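Local coordinates for PhnB protein (Bacillus cereus, PDB 3OMS) that is of uncertain function but belongs to the PhnB-like branch of the glyoxalase superfamily and is named a putative 3-demethylubiquinone-9 3-methyltransferase, at residues 17-28 with 125-133. Numbering follows the deposited sequence.
Sequences FEGKAEEAMNFY and NDKYGVSWQ
Tyr28 and Tyr128 join the two beta-alpha-beta-beta-beta modules of this glyoxalase-type fold: helix 21-29, which lies on the first sheet, meets the hairpin turn between strands 121-125 and 131-136 of the second. The type I turn from Asp126 to Gly129 overlaps an Asx turn, in which Asp126 OD1 accepts from Tyr128 N; OD1 also accepts from Val130 N, and the two donors come from opposite faces of the carboxylate. The other oxygen, OD2, takes the Tyr28 hydroxyl on its syn lone pair (OH to OD2 2.6 Å) and, from above the carboxylate plane, Trp132 NE1 at 2.9 Å. Four donors thus grip one buried carboxylate, which would be expected to favour its charged form. The Tyr28 ring plane is turned only 19° from the carboxylate, which meets the ring at its edge; the edge of Trp132 points at one face of the Tyr28 ring in a T-shaped pair, planes at 67°. Tyr128 lies against the helix, Ala24 CB standing 3.9 Å from its ring centroid in a CH-pi contact, with Lys127 CG over the rim of the opposite face. With CG between backbone N and carbonyl carbon (chi1 68°) and bends at chi3 and chi4, Lys127 curls back to place NZ over the Phe27 ring, a cation-pi contact. At the far end of Tyr128, its hydroxyl donates to the anti lone pair of Glu23 OE2, OH to OE2 2.5 Å.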
loop_
_atom_site.group_PDB
_atom_site.type_symbol
_atom_site.label_atom_id
_atom_site.label_comp_id
_atom_site.label_asym_id
_atom_site.label_seq_id
_atom_site.Cartn_x
_atom_site.Cartn_y
_atom_site.Cartn_z
ATOM N N PHE A 17 9.443 -2.365 7.618
ATOM C CA PHE A 17 10.298 -1.441 8.334
ATOM C C PHE A 17 11.648 -2.106 8.578
ATOM O O PHE A 17 11.834 -3.299 8.269
ATOM C CB PHE A 17 9.628 -1.031 9.682
ATOM C CG PHE A 17 8.365 -0.270 9.536
ATOM C CD1 PHE A 17 8.375 1.105 9.444
ATOM C CD2 PHE A 17 7.125 -0.917 9.547
ATOM C CE1 PHE A 17 7.158 1.827 9.328
ATOM C CE2 PHE A 17 5.949 -0.236 9.416
ATOM C CZ PHE A 17 5.959 1.178 9.308
ATOM N N GLU A 18 12.629 -1.341 9.087
ATOM C CA GLU A 18 13.920 -1.919 9.504
ATOM C C GLU A 18 14.252 -1.600 10.973
ATOM O O GLU A 18 15.377 -1.197 11.300
ATOM C CB GLU A 18 15.072 -1.464 8.560
ATOM C CG GLU A 18 14.866 -2.001 7.128
ATOM C CD GLU A 18 15.960 -1.651 6.144
ATOM O OE1 GLU A 18 16.909 -0.906 6.496
ATOM O OE2 GLU A 18 15.854 -2.178 5.013
ATOM N N GLY A 19 13.282 -1.802 11.858
ATOM C CA GLY A 19 13.503 -1.578 13.289
ATOM C C GLY A 19 12.451 -0.731 13.955
ATOM O O GLY A 19 12.404 -0.693 15.162
ATOM N N LYS A 20 11.609 -0.068 13.190
ATOM C CA LYS A 20 10.610 0.845 13.740
ATOM C C LYS A 20 9.141 0.347 13.663
ATOM O O LYS A 20 8.227 1.137 13.931
ATOM C CB LYS A 20 10.728 2.199 13.031
ATOM C CG LYS A 20 12.162 2.823 13.096
ATOM C CD LYS A 20 12.263 3.787 14.194
ATOM C CE LYS A 20 13.700 4.429 14.260
ATOM N NZ LYS A 20 14.099 4.557 15.670
ATOM N N ALA A 21 8.919 -0.924 13.310
ATOM C CA ALA A 21 7.553 -1.417 13.057
ATOM C C ALA A 21 6.659 -1.165 14.278
ATOM O O ALA A 21 5.535 -0.676 14.167
ATOM C CB ALA A 21 7.541 -2.917 12.697
ATOM N N GLU A 22 7.155 -1.552 15.453
ATOM C CA GLU A 22 6.319 -1.531 16.642
ATOM C C GLU A 22 5.993 -0.081 17.011
ATOM O O GLU A 22 4.823 0.244 17.285
ATOM C CB GLU A 22 6.964 -2.265 17.804
ATOM C CG GLU A 22 5.992 -2.325 19.036
ATOM C CD GLU A 22 6.387 -3.306 20.098
ATOM O OE1 GLU A 22 7.415 -4.021 19.943
ATOM O OE2 GLU A 22 5.644 -3.384 21.108
ATOM N N GLU A 23 7.015 0.794 17.005
ATOM C CA GLU A 23 6.778 2.202 17.266
ATOM C C GLU A 23 5.772 2.785 16.260
ATOM O O GLU A 23 4.881 3.557 16.616
ATOM C CB GLU A 23 8.103 2.969 17.202
ATOM C CG GLU A 23 8.037 4.451 17.569
ATOM C CD GLU A 23 9.361 5.139 17.170
ATOM O OE1 GLU A 23 10.395 4.784 17.749
ATOM O OE2 GLU A 23 9.371 5.949 16.249
ATOM N N ALA A 24 5.934 2.412 14.996
ATOM C CA ALA A 24 5.103 2.943 13.924
ATOM C C ALA A 24 3.676 2.528 14.091
ATOM O O ALA A 24 2.744 3.360 14.029
ATOM C CB ALA A 24 5.644 2.469 12.538
HETATM N N MSE A 25 3.483 1.234 14.395
HETATM C CA MSE A 25 2.158 0.713 14.651
HETATM C C MSE A 25 1.468 1.363 15.833
HETATM O O MSE A 25 0.287 1.714 15.778
HETATM C CB MSE A 25 2.271 -0.800 14.911
HETATM C CG MSE A 25 1.054 -1.547 14.938
HETATM SE SE MSE A 25 1.585 -3.476 14.656
HETATM C CE MSE A 25 2.818 -3.624 16.194
ATOM N N ASN A 26 2.199 1.512 16.930
ATOM C CA ASN A 26 1.645 2.215 18.083
ATOM C C ASN A 26 1.223 3.645 17.719
ATOM O O ASN A 26 0.169 4.131 18.156
ATOM C CB ASN A 26 2.621 2.146 19.283
ATOM C CG ASN A 26 2.519 0.790 20.023
ATOM O OD1 ASN A 26 1.552 0.531 20.691
ATOM N ND2 ASN A 26 3.487 -0.048 19.867
ATOM N N PHE A 27 2.020 4.299 16.882
ATOM C CA PHE A 27 1.704 5.659 16.412
ATOM C C PHE A 27 0.469 5.655 15.556
ATOM O O PHE A 27 -0.478 6.402 15.839
ATOM C CB PHE A 27 2.900 6.221 15.640
ATOM C CG PHE A 27 2.663 7.585 15.036
ATOM C CD1 PHE A 27 2.237 8.648 15.817
ATOM C CD2 PHE A 27 2.946 7.808 13.697
ATOM C CE1 PHE A 27 2.075 9.933 15.262
ATOM C CE2 PHE A 27 2.800 9.064 13.137
ATOM C CZ PHE A 27 2.363 10.120 13.904
ATOM N N TYR A 28 0.411 4.762 14.563
ATOM C CA TYR A 28 -0.717 4.773 13.604
ATOM C C TYR A 28 -2.044 4.438 14.271
ATOM O O TYR A 28 -3.067 5.063 14.011
ATOM C CB TYR A 28 -0.479 3.791 12.460
ATOM C CG TYR A 28 0.728 4.122 11.603
ATOM C CD1 TYR A 28 1.213 5.449 11.463
ATOM C CD2 TYR A 28 1.368 3.125 10.900
ATOM C CE1 TYR A 28 2.303 5.700 10.666
ATOM C CE2 TYR A 28 2.450 3.356 10.151
ATOM C CZ TYR A 28 2.929 4.648 10.013
ATOM O OH TYR A 28 3.999 4.806 9.182
ATOM N N ASN A 125 4.993 12.634 3.634
ATOM C CA ASN A 125 5.622 11.415 4.143
ATOM C C ASN A 125 5.796 11.528 5.615
ATOM O O ASN A 125 6.214 12.571 6.103
ATOM C CB ASN A 125 7.004 11.208 3.513
ATOM C CG ASN A 125 6.968 11.047 1.998
ATOM O OD1 ASN A 125 7.909 11.495 1.314
ATOM N ND2 ASN A 125 5.992 10.351 1.473
ATOM N N ASP A 126 5.434 10.502 6.369
ATOM C CA ASP A 126 5.597 10.595 7.811
ATOM C C ASP A 126 7.074 10.364 8.208
ATOM O O ASP A 126 7.968 10.166 7.358
ATOM C CB ASP A 126 4.592 9.678 8.519
ATOM C CG ASP A 126 4.899 8.207 8.323
ATOM O OD1 ASP A 126 6.062 7.920 7.922
ATOM O OD2 ASP A 126 3.990 7.381 8.617
ATOM N N LYS A 127 7.341 10.427 9.495
ATOM C CA LYS A 127 8.700 10.308 10.007
ATOM C C LYS A 127 9.352 8.969 9.641
ATOM O O LYS A 127 10.559 8.815 9.777
ATOM C CB LYS A 127 8.744 10.504 11.527
ATOM C CG LYS A 127 8.084 9.417 12.386
ATOM C CD LYS A 127 8.202 9.701 13.875
ATOM C CE LYS A 127 7.233 10.795 14.366
ATOM N NZ LYS A 127 5.754 10.530 14.370
ATOM N N TYR A 128 8.538 7.973 9.295
ATOM C CA TYR A 128 9.063 6.668 8.896
ATOM C C TYR A 128 9.267 6.560 7.404
ATOM O O TYR A 128 9.757 5.540 6.925
ATOM C CB TYR A 128 8.119 5.546 9.420
ATOM C CG TYR A 128 7.848 5.645 10.902
ATOM C CD1 TYR A 128 8.832 5.313 11.826
ATOM C CD2 TYR A 128 6.635 6.137 11.388
ATOM C CE1 TYR A 128 8.620 5.447 13.182
ATOM C CE2 TYR A 128 6.426 6.262 12.703
ATOM C CZ TYR A 128 7.414 5.921 13.610
ATOM O OH TYR A 128 7.191 6.076 14.960
ATOM N N GLY A 129 8.821 7.565 6.648
ATOM C CA GLY A 129 8.895 7.562 5.219
ATOM C C GLY A 129 7.637 7.079 4.501
ATOM O O GLY A 129 7.584 7.119 3.256
ATOM N N VAL A 130 6.624 6.681 5.259
ATOM C CA VAL A 130 5.361 6.193 4.704
ATOM C C VAL A 130 4.525 7.363 4.178
ATOM O O VAL A 130 4.411 8.401 4.865
ATOM C CB VAL A 130 4.525 5.411 5.733
ATOM C CG1 VAL A 130 3.096 5.048 5.133
ATOM C CG2 VAL A 130 5.281 4.157 6.134
ATOM N N SER A 131 4.032 7.245 2.942
ATOM C CA SER A 131 3.333 8.370 2.277
ATOM C C SER A 131 1.821 8.302 2.534
ATOM O O SER A 131 1.137 7.249 2.282
ATOM C CB SER A 131 3.591 8.333 0.800
ATOM O OG SER A 131 3.347 9.574 0.161
ATOM N N TRP A 132 1.301 9.437 2.998
ATOM C CA TRP A 132 -0.103 9.596 3.344
ATOM C C TRP A 132 -0.734 10.788 2.608
ATOM O O TRP A 132 -0.153 11.905 2.535
ATOM C CB TRP A 132 -0.229 9.874 4.824
ATOM C CG TRP A 132 0.206 8.812 5.766
ATOM C CD1 TRP A 132 1.463 8.612 6.224
ATOM C CD2 TRP A 132 -0.624 7.842 6.425
ATOM N NE1 TRP A 132 1.480 7.591 7.133
ATOM C CE2 TRP A 132 0.216 7.078 7.260
ATOM C CE3 TRP A 132 -1.988 7.554 6.396
ATOM C CZ2 TRP A 132 -0.261 6.045 8.078
ATOM C CZ3 TRP A 132 -2.459 6.493 7.171
ATOM C CH2 TRP A 132 -1.597 5.768 8.024
ATOM N N GLN A 133 -1.943 10.549 2.085
ATOM C CA GLN A 133 -2.752 11.608 1.493
ATOM C C GLN A 133 -3.989 11.704 2.352
ATOM O O GLN A 133 -4.556 10.698 2.814
ATOM C CB GLN A 133 -3.208 11.310 0.060
ATOM C CG GLN A 133 -2.077 11.189 -0.961
ATOM C CD GLN A 133 -2.618 10.909 -2.338
ATOM O OE1 GLN A 133 -3.385 11.705 -2.892
ATOM N NE2 GLN A 133 -2.247 9.756 -2.900
#